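Local coordinates for protein N-acetyltransferase (Staphylococcus aureus subsp. aureus, PDB 4M85) that probably transfers an acetyl group from acetyl-coenzyme A to an amino group of an acceptor, as a GNAT-fold N-acetyltransferase, at residues M22-M27 / K86-L91; E45-C48 / T52-T55; S137-E140 / K146-L149; E108-E113 / I168-I173. All coordinates share one frame; numbering follows the deposited sequence.

Contact 1 (M22-M27 / K86-L91); sequences MVWDDM and KAWELL
Trp-24 and Trp-88 reach for each other from opposite directions across backbones whose CA atoms stay 15.1 Å apart, and they touch through the far ends of their six-membered rings. CH2 of Trp-24 lies 4.0 Å from CZ3 of Trp-88, with CH2 of Trp-88 hardly farther away. The meeting is lopsided. Trp-88 comes to the rim of the Trp-24 ring, close to its plane, whereas Trp-24 approaches the Trp-88 ring at a slant. The two six-membered rings meet obliquely, planes at 53° and centroids 6.0 Å apart. CG of Trp-88 stands anti to the backbone N (chi1 -172°), which carries the indole away from the short 3-10 turn 88-90 and toward helix 13-26.

Helix 13-26 belongs to the N-terminal helical part of this GNAT fold, and the touching rings join it to the loop that follows helix 81-86. Ile-44 packs on Trp-24 and Ala-43 on Trp-88, so helix 37-49 serves both indoles; Pro-103 also touches both. One face of the Trp-88 ring carries CD1 of Leu-91 from its own segment, 3.6 Å above the plane and shifted toward the rim. At the end of helix 81-86, NZ of Lys-86 forms a salt bridge of 3.2 Å with OE1 of Glu-89 in the turn, entering on the syn side of the carboxylate, 32° out of its plane.

Contact 2 (E45-C48 / T52-T55); sequences EKSC and TYRT
The last turn of helix 37-49 runs close beside the irregular segment 52-55, with the CA atoms of Ser-47 and Tyr-53 5.6 Å apart and those of Cys-48 and Thr-55 5.3 Å apart. In this part of the GNAT fold the chain leaves helix 37-49, folds back against its end and goes on to strand 60-65. Ser-47 meets both Tyr-53 and Thr-55. Its CB rests 3.6 Å from CD2 of Tyr-53, at an oblique angle to the ring, while its carbonyl O meets CB of Tyr-53. CG of Tyr-53 is anti to the backbone N (chi1 -178°), and the ring passes alongside Ser-47 toward its outside partners: OH is hydrogen-bonded to OE1 of Glu-85, and the ring meets Trp-88 edge-to-face.

The hydroxyl of Ser-47 is hydrogen-bonded to the backbone O of Ile-44, one turn back in the helix, and its OG also lies 2.6 Å from OG1 of Thr-55. That OG1 sits between the backbone N and the carbonyl carbon of its own residue (chi1 57°), a rotamer that places it both beside Ser-47 and at the edge of the Tyr-53 ring, in its plane. All four touching residues are buried, so the two hydroxyls meet inside the protein. Only the first bond of the Cys-48 side chain leads away from the loop; SG still comes to 3.5 Å from O of Thr-55. The backbone takes part as well: the CA-H of Cys-48 points at O of Thr-55, CA to O 3.5 Å, with an angle of 150° at the hydrogen.

Contact 3 (S137-E140 / K146-L149); sequences SLLE and KWSL
Trp-147 packs its indole against Leu-138 and Leu-139 of helix 130-140, and the contact can be followed outward along this one side chain. At its root, CB lies 3.7 Å from CD2 of Leu-139. CG comes next and is closer, 3.4 Å from the same methyl carbon. Here CD2 of Leu-139 stands over one face of the five-membered ring, 3.7 Å from its centroid and 22° off the normal, a CH-pi contact; CD1 of Trp-147 borders this methyl as well. The two side chains run antiparallel past each other, the methyl lying over the five-membered ring, offset toward its rim.

Farther along, NE1 is hydrogen-bonded to the backbone O of Asn-142, in the loop between helix 130-140 and strand 147-152, and this ties down the polar edge of the indole. The outer ring belongs to Leu-138. Its backbone O lies 3.4 Å from CZ2 of Trp-147, approaching at a slant, and its CG is 3.7 Å from CZ3. CD1 of Leu-138 settles near CH2 at the tip. CG of Leu-138 is anti to the backbone N (chi1 178°), which swings the branched end toward the indole although the side chain does not set out in that direction.

These three side chains join the helix to the second strand of the beta-alpha-beta unit formed by strand 114-121, helix 130-140 and strand 147-152. Ile-116 of the first strand touches both Leu-138 and Trp-147, Ser-75 of strand 68-77 does likewise, and Val-185 packs on Leu-139 and Trp-147.

Contact 4 (E108-E113 / I168-I173); sequences EAKDDE and ISDGQI
The carboxylate of Asp-170 receives NZ of Lys-110 from above its plane: the bond to OD2 is 3.0 Å long and tilted 40° out of the plane. A second carboxylate, that of Glu-113, is likewise met from above, by the backbone N of Lys-110 at OE1, 64° out of plane. The first bond ties the loop before strand 114-121 to strand 168-175, an outermost strand of the mixed sheet of this GNAT fold; the second braces the loop's own turn. That turn is a type I beta turn from Lys-110 to Glu-113, closed by Glu-113 N to Lys-110 O.

Lys-110 and Asp-170 approach from opposite directions to form the salt bridge. The lysine chain is extended beyond CG and so spans the gap between backbones whose CA atoms are 11.0 Å apart. A water lies between the two residues, accepting from NZ of Lys-110 and donating to the backbone O of Asp-170. The ammonium probably also eases the approach of two acidic groups, since OE2 of Glu-113 lies 4.3 Å from OD2 of Asp-170.

Glu-113 has partners of its own outside the two segments, Ser-148 OG at OE1 and His-182 NE2 at OE2, so its buried carboxylate is held at both oxygens and bridges the turn to the neighbouring strands. Toward the other end of the segments a methyl takes over on the strand side. CG1 of Ile-173, anti to the backbone N (chi1 -175°), extends toward the loop and puts CD1 4.0 Å from the carbonyl O of Glu-108, an oxygen that also accepts a hydrogen bond from ND2 of Asn-150.

How the contacts relate
Contacts 1 and 2 form one continuous buried region, their centres 8 Å apart; contact 2 is nested in the chain loop closed by contact 1, and CZ3 of Trp-88 lies 3.6 Å from CB of Ser-47. Contact 3 is on the opposite side of the chain's centre from contact 1, about 22 Å away between centres. It is nested within the loop closed by contact 4, and both reach the central sheet. The two are joined by a salt bridge, Lys-146 NZ to Asp-112 OD2 at 3.0 Å, and by a probable hydrogen bond between Ser-148 OG and Glu-113 OE1. Contacts 2 and 4, about 23 Å apart between centres, still touch: NH1 of Arg-54 lies 4.0 Å from OE2 of Glu-108.

Contact 1 (M22-M27 / K86-L91)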
# COMPACT_ATOMS: atom_id res chain seq x y z
N MET A 22 -5.22 -3.72 7.91
CA MET A 22 -5.01 -2.78 9.02
C MET A 22 -5.03 -1.34 8.54
O MET A 22 -5.62 -0.46 9.17
CB MET A 22 -3.68 -3.06 9.74
CG MET A 22 -3.79 -4.08 10.86
SD MET A 22 -2.19 -4.81 11.22
CE MET A 22 -1.06 -3.40 11.11
N VAL A 23 -4.40 -1.09 7.40
CA VAL A 23 -4.40 0.25 6.85
C VAL A 23 -5.82 0.68 6.49
O VAL A 23 -6.24 1.80 6.81
CB VAL A 23 -3.47 0.37 5.63
CG1 VAL A 23 -3.63 1.73 4.96
CG2 VAL A 23 -2.02 0.18 6.05
N TRP A 24 -6.57 -0.20 5.82
CA TRP A 24 -7.93 0.14 5.39
C TRP A 24 -8.86 0.35 6.59
O TRP A 24 -9.81 1.12 6.51
CB TRP A 24 -8.51 -0.94 4.47
CG TRP A 24 -7.89 -1.02 3.09
CD1 TRP A 24 -6.80 -0.33 2.62
CD2 TRP A 24 -8.32 -1.87 2.02
NE1 TRP A 24 -6.54 -0.69 1.31
CE2 TRP A 24 -7.46 -1.63 0.92
CE3 TRP A 24 -9.37 -2.80 1.87
CZ2 TRP A 24 -7.60 -2.30 -0.30
CZ3 TRP A 24 -9.52 -3.44 0.65
CH2 TRP A 24 -8.63 -3.19 -0.41
N ASP A 25 -8.58 -0.36 7.69
CA ASP A 25 -9.36 -0.23 8.93
C ASP A 25 -9.10 1.13 9.60
O ASP A 25 -10.05 1.78 10.06
CB ASP A 25 -9.06 -1.39 9.90
CG ASP A 25 -9.87 -1.31 11.21
OD1 ASP A 25 -11.09 -1.59 11.20
OD2 ASP A 25 -9.28 -0.97 12.25
N ASP A 26 -7.83 1.54 9.64
CA ASP A 26 -7.48 2.89 10.07
C ASP A 26 -8.26 3.91 9.26
O ASP A 26 -8.98 4.73 9.83
CB ASP A 26 -5.98 3.17 9.89
CG ASP A 26 -5.12 2.43 10.90
OD1 ASP A 26 -5.67 1.93 11.90
OD2 ASP A 26 -3.89 2.34 10.69
N MET A 27 -8.12 3.84 7.94
CA MET A 27 -8.88 4.68 7.00
C MET A 27 -10.41 4.63 7.13
O MET A 27 -11.11 5.41 6.50
CB MET A 27 -8.53 4.30 5.56
CG MET A 27 -7.12 4.63 5.13
SD MET A 27 -6.78 4.04 3.47
CE MET A 27 -7.70 5.25 2.52
N LYS A 86 -9.75 -0.88 -11.02
CA LYS A 86 -10.86 -1.56 -11.70
C LYS A 86 -10.68 -3.07 -11.71
O LYS A 86 -11.66 -3.82 -11.70
CB LYS A 86 -11.00 -1.02 -13.12
CG LYS A 86 -12.27 -1.43 -13.84
CD LYS A 86 -12.43 -0.61 -15.11
CE LYS A 86 -13.57 -1.09 -16.00
NZ LYS A 86 -14.84 -1.23 -15.23
N ALA A 87 -9.44 -3.54 -11.66
CA ALA A 87 -9.17 -4.97 -11.68
C ALA A 87 -9.76 -5.74 -10.49
O ALA A 87 -9.92 -6.96 -10.56
CB ALA A 87 -7.67 -5.25 -11.81
N TRP A 88 -10.11 -5.02 -9.42
CA TRP A 88 -10.86 -5.59 -8.32
C TRP A 88 -12.08 -6.41 -8.80
O TRP A 88 -12.42 -7.44 -8.22
CB TRP A 88 -11.30 -4.50 -7.38
CG TRP A 88 -11.93 -4.98 -6.11
CD1 TRP A 88 -13.27 -5.08 -5.84
CD2 TRP A 88 -11.25 -5.36 -4.92
NE1 TRP A 88 -13.46 -5.52 -4.55
CE2 TRP A 88 -12.24 -5.70 -3.96
CE3 TRP A 88 -9.91 -5.44 -4.55
CZ2 TRP A 88 -11.91 -6.13 -2.68
CZ3 TRP A 88 -9.59 -5.87 -3.29
CH2 TRP A 88 -10.59 -6.22 -2.36
N GLU A 89 -12.69 -5.94 -9.89
CA GLU A 89 -13.86 -6.58 -10.46
C GLU A 89 -13.62 -7.98 -11.07
O GLU A 89 -14.58 -8.74 -11.29
CB GLU A 89 -14.48 -5.64 -11.48
CG GLU A 89 -14.93 -4.33 -10.86
CD GLU A 89 -15.77 -3.50 -11.81
OE1 GLU A 89 -15.42 -3.44 -13.03
OE2 GLU A 89 -16.78 -2.92 -11.32
N LEU A 90 -12.36 -8.33 -11.32
CA LEU A 90 -12.01 -9.65 -11.85
C LEU A 90 -11.77 -10.70 -10.77
O LEU A 90 -11.40 -11.83 -11.09
CB LEU A 90 -10.77 -9.53 -12.75
CG LEU A 90 -10.88 -8.43 -13.83
CD1 LEU A 90 -9.61 -8.28 -14.65
CD2 LEU A 90 -12.06 -8.74 -14.73
N LEU A 91 -11.96 -10.34 -9.50
CA LEU A 91 -11.71 -11.29 -8.40
C LEU A 91 -12.94 -12.16 -8.16
O LEU A 91 -14.06 -11.76 -8.49
CB LEU A 91 -11.34 -10.53 -7.10
CG LEU A 91 -10.16 -9.59 -7.21
CD1 LEU A 91 -9.87 -8.84 -5.91
CD2 LEU A 91 -8.93 -10.36 -7.70

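Contact 2 (E45-C48 / T52-T55)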
# COMPACT_ATOMS: atom_id res chain seq x y z
N GLU A 45 -6.40 -10.90 -0.31
CA GLU A 45 -5.51 -11.98 -0.66
C GLU A 45 -5.62 -12.30 -2.16
O GLU A 45 -4.63 -12.47 -2.85
CB GLU A 45 -5.85 -13.25 0.12
CG GLU A 45 -5.55 -13.20 1.62
CD GLU A 45 -6.28 -14.29 2.39
OE1 GLU A 45 -6.82 -15.20 1.74
OE2 GLU A 45 -6.34 -14.24 3.65
N LYS A 46 -6.85 -12.38 -2.64
CA LYS A 46 -7.06 -12.68 -4.06
C LYS A 46 -6.57 -11.52 -4.92
O LYS A 46 -6.06 -11.76 -6.02
CB LYS A 46 -8.54 -12.98 -4.34
CG LYS A 46 -8.99 -14.34 -3.87
CD LYS A 46 -10.51 -14.46 -3.87
CE LYS A 46 -10.96 -15.91 -3.70
NZ LYS A 46 -12.32 -15.98 -3.13
N SER A 47 -6.75 -10.29 -4.42
CA SER A 47 -6.31 -9.07 -5.11
C SER A 47 -4.81 -9.08 -5.40
O SER A 47 -4.36 -8.37 -6.31
CB SER A 47 -6.69 -7.81 -4.34
OG SER A 47 -5.82 -7.49 -3.26
N CYS A 48 -4.05 -9.86 -4.62
CA CYS A 48 -2.59 -9.92 -4.72
C CYS A 48 -2.10 -10.83 -5.83
O CYS A 48 -1.00 -10.62 -6.29
CB CYS A 48 -1.96 -10.40 -3.39
SG CYS A 48 -2.13 -9.28 -1.97
N THR A 52 -4.38 -7.90 -11.62
CA THR A 52 -3.43 -6.85 -11.30
C THR A 52 -4.11 -5.64 -10.68
O THR A 52 -4.27 -4.59 -11.31
CB THR A 52 -2.57 -6.47 -12.52
OG1 THR A 52 -2.07 -7.68 -13.08
CG2 THR A 52 -1.37 -5.62 -12.13
N TYR A 53 -4.51 -5.85 -9.43
CA TYR A 53 -5.10 -4.85 -8.58
C TYR A 53 -3.93 -3.98 -8.06
O TYR A 53 -2.77 -4.30 -8.28
CB TYR A 53 -5.92 -5.51 -7.43
CG TYR A 53 -6.58 -4.48 -6.57
CD1 TYR A 53 -7.47 -3.59 -7.12
CD2 TYR A 53 -6.27 -4.36 -5.23
CE1 TYR A 53 -8.04 -2.60 -6.35
CE2 TYR A 53 -6.85 -3.38 -4.44
CZ TYR A 53 -7.73 -2.49 -5.02
OH TYR A 53 -8.31 -1.47 -4.29
N ARG A 54 -4.26 -2.84 -7.46
CA ARG A 54 -3.26 -2.01 -6.75
C ARG A 54 -2.25 -2.84 -5.95
O ARG A 54 -1.01 -2.65 -6.05
CB ARG A 54 -3.99 -1.09 -5.77
CG ARG A 54 -4.68 0.12 -6.39
CD ARG A 54 -5.56 0.76 -5.33
NE ARG A 54 -6.47 1.78 -5.86
CZ ARG A 54 -6.20 3.08 -5.93
NH1 ARG A 54 -5.04 3.58 -5.53
NH2 ARG A 54 -7.14 3.91 -6.38
N THR A 55 -2.79 -3.78 -5.17
CA THR A 55 -1.98 -4.64 -4.30
C THR A 55 -1.42 -5.91 -4.98
O THR A 55 -1.04 -6.85 -4.28
CB THR A 55 -2.76 -5.01 -3.02
OG1 THR A 55 -3.98 -5.63 -3.38
CG2 THR A 55 -3.10 -3.79 -2.23

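Contact 3 (S137-E140 / K146-L149)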
# COMPACT_ATOMS: atom_id res chain seq x y z
N SER A 137 15.26 1.43 -0.29
CA SER A 137 15.58 0.44 -1.29
C SER A 137 14.67 0.56 -2.53
O SER A 137 15.13 0.35 -3.64
CB SER A 137 15.52 -0.96 -0.67
OG SER A 137 15.33 -1.90 -1.67
N LEU A 138 13.39 0.91 -2.33
CA LEU A 138 12.47 1.11 -3.44
C LEU A 138 12.87 2.34 -4.27
O LEU A 138 12.81 2.30 -5.50
CB LEU A 138 11.03 1.29 -2.94
CG LEU A 138 9.95 1.56 -4.00
CD1 LEU A 138 9.86 0.38 -4.95
CD2 LEU A 138 8.59 1.82 -3.35
N LEU A 139 13.24 3.43 -3.60
CA LEU A 139 13.64 4.66 -4.32
C LEU A 139 14.90 4.39 -5.13
O LEU A 139 15.01 4.85 -6.25
CB LEU A 139 13.84 5.85 -3.37
CG LEU A 139 12.57 6.34 -2.63
CD1 LEU A 139 12.96 7.36 -1.57
CD2 LEU A 139 11.51 6.93 -3.56
N GLU A 140 15.85 3.64 -4.59
CA GLU A 140 17.05 3.27 -5.35
C GLU A 140 16.79 2.37 -6.59
O GLU A 140 17.60 2.35 -7.52
CB GLU A 140 18.09 2.62 -4.42
CG GLU A 140 19.52 2.53 -4.98
CD GLU A 140 19.80 1.29 -5.87
OE1 GLU A 140 19.13 0.24 -5.72
OE2 GLU A 140 20.73 1.35 -6.69
N LYS A 146 9.78 10.05 -10.99
CA LYS A 146 9.28 10.84 -9.87
C LYS A 146 8.40 9.96 -9.01
O LYS A 146 7.35 9.50 -9.46
CB LYS A 146 8.49 12.05 -10.37
CG LYS A 146 7.83 12.85 -9.26
CD LYS A 146 7.78 14.35 -9.54
CE LYS A 146 6.79 14.74 -10.62
NZ LYS A 146 5.42 14.30 -10.28
N TRP A 147 8.84 9.73 -7.78
CA TRP A 147 8.06 8.97 -6.81
C TRP A 147 7.17 9.91 -6.03
O TRP A 147 7.52 11.07 -5.75
CB TRP A 147 8.98 8.19 -5.88
CG TRP A 147 9.90 7.24 -6.57
CD1 TRP A 147 11.11 7.52 -7.08
CD2 TRP A 147 9.69 5.84 -6.79
NE1 TRP A 147 11.67 6.42 -7.63
CE2 TRP A 147 10.83 5.36 -7.46
CE3 TRP A 147 8.66 4.95 -6.49
CZ2 TRP A 147 10.97 4.04 -7.84
CZ3 TRP A 147 8.80 3.63 -6.87
CH2 TRP A 147 9.94 3.19 -7.56
N SER A 148 5.98 9.44 -5.71
CA SER A 148 5.08 10.20 -4.85
C SER A 148 4.46 9.36 -3.74
O SER A 148 4.43 8.14 -3.80
CB SER A 148 3.97 10.86 -5.68
OG SER A 148 3.04 9.92 -6.16
N LEU A 149 3.98 10.05 -2.70
CA LEU A 149 3.22 9.42 -1.64
C LEU A 149 2.34 10.42 -0.93
O LEU A 149 2.50 11.64 -1.10
CB LEU A 149 4.12 8.67 -0.65
CG LEU A 149 5.14 9.40 0.20
CD1 LEU A 149 4.47 10.19 1.32
CD2 LEU A 149 6.14 8.39 0.78

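Contact 4 (E108-E113 / I168-I173)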
# COMPACT_ATOMS: atom_id res chain seq x y z
N GLU A 108 -5.62 8.71 -6.12
CA GLU A 108 -4.74 9.24 -5.07
C GLU A 108 -3.47 9.90 -5.62
O GLU A 108 -2.86 10.70 -4.94
CB GLU A 108 -4.36 8.12 -4.05
CG GLU A 108 -5.55 7.37 -3.43
CD GLU A 108 -5.14 6.29 -2.42
OE1 GLU A 108 -3.96 6.27 -1.98
OE2 GLU A 108 -5.98 5.43 -2.07
N ALA A 109 -3.09 9.58 -6.86
CA ALA A 109 -1.81 9.98 -7.43
C ALA A 109 -1.96 10.78 -8.72
O ALA A 109 -3.06 11.08 -9.15
CB ALA A 109 -0.94 8.77 -7.66
N LYS A 110 -0.83 11.11 -9.34
CA LYS A 110 -0.84 11.91 -10.55
C LYS A 110 -0.15 11.12 -11.65
O LYS A 110 0.66 10.23 -11.38
CB LYS A 110 -0.15 13.24 -10.31
CG LYS A 110 -0.98 14.23 -9.50
CD LYS A 110 -0.21 15.51 -9.27
CE LYS A 110 -0.80 16.33 -8.14
NZ LYS A 110 0.12 17.44 -7.74
N ASP A 111 -0.46 11.45 -12.90
CA ASP A 111 -0.07 10.62 -14.02
C ASP A 111 1.42 10.59 -14.28
O ASP A 111 1.92 9.63 -14.87
CB ASP A 111 -0.80 11.07 -15.28
CG ASP A 111 -2.32 11.01 -15.14
OD1 ASP A 111 -2.84 10.14 -14.41
OD2 ASP A 111 -3.00 11.84 -15.75
N ASP A 112 2.16 11.61 -13.84
CA ASP A 112 3.63 11.60 -14.03
C ASP A 112 4.41 11.04 -12.84
O ASP A 112 5.62 11.27 -12.75
CB ASP A 112 4.14 13.02 -14.35
CG ASP A 112 3.96 14.00 -13.20
OD1 ASP A 112 2.97 13.88 -12.44
OD2 ASP A 112 4.78 14.93 -13.09
N GLU A 113 3.73 10.28 -11.98
CA GLU A 113 4.32 9.76 -10.73
C GLU A 113 4.34 8.24 -10.66
O GLU A 113 3.44 7.58 -11.14
CB GLU A 113 3.54 10.26 -9.50
CG GLU A 113 3.50 11.77 -9.31
CD GLU A 113 2.53 12.26 -8.27
OE1 GLU A 113 1.67 11.49 -7.76
OE2 GLU A 113 2.62 13.46 -7.98
N ILE A 168 9.57 16.31 -1.03
CA ILE A 168 9.19 17.69 -0.85
C ILE A 168 7.67 17.84 -1.01
O ILE A 168 7.00 17.00 -1.63
CB ILE A 168 9.93 18.65 -1.82
CG1 ILE A 168 9.46 18.48 -3.25
CG2 ILE A 168 11.45 18.46 -1.73
CD1 ILE A 168 9.43 19.79 -4.01
N SER A 169 7.14 18.90 -0.43
CA SER A 169 5.71 19.12 -0.41
C SER A 169 5.21 19.46 -1.81
O SER A 169 5.87 20.18 -2.56
CB SER A 169 5.35 20.23 0.58
OG SER A 169 5.91 19.94 1.85
N ASP A 170 4.08 18.88 -2.16
CA ASP A 170 3.42 19.17 -3.42
C ASP A 170 1.93 19.18 -3.21
O ASP A 170 1.19 18.48 -3.91
CB ASP A 170 3.83 18.16 -4.50
CG ASP A 170 3.19 18.44 -5.84
OD1 ASP A 170 2.96 19.63 -6.13
OD2 ASP A 170 2.88 17.48 -6.58
N GLY A 171 1.49 19.94 -2.21
CA GLY A 171 0.07 20.19 -1.96
C GLY A 171 -0.52 19.18 -0.99
O GLY A 171 0.16 18.25 -0.56
N GLN A 172 -1.78 19.41 -0.63
CA GLN A 172 -2.54 18.55 0.24
C GLN A 172 -3.71 17.91 -0.54
O GLN A 172 -4.20 18.49 -1.52
CB GLN A 172 -3.05 19.34 1.44
CG GLN A 172 -2.03 19.49 2.56
CD GLN A 172 -0.69 20.10 2.14
OE1 GLN A 172 0.38 19.48 2.30
NE2 GLN A 172 -0.73 21.31 1.61
N ILE A 173 -4.11 16.72 -0.12
CA ILE A 173 -5.22 16.01 -0.76
C ILE A 173 -6.12 15.39 0.29
O ILE A 173 -5.63 14.88 1.32
CB ILE A 173 -4.71 14.93 -1.76
CG1 ILE A 173 -5.90 14.28 -2.50
CG2 ILE A 173 -3.86 13.88 -1.07
CD1 ILE A 173 -5.50 13.40 -3.67
O HOH W 1 -1.06 17.90 -4.78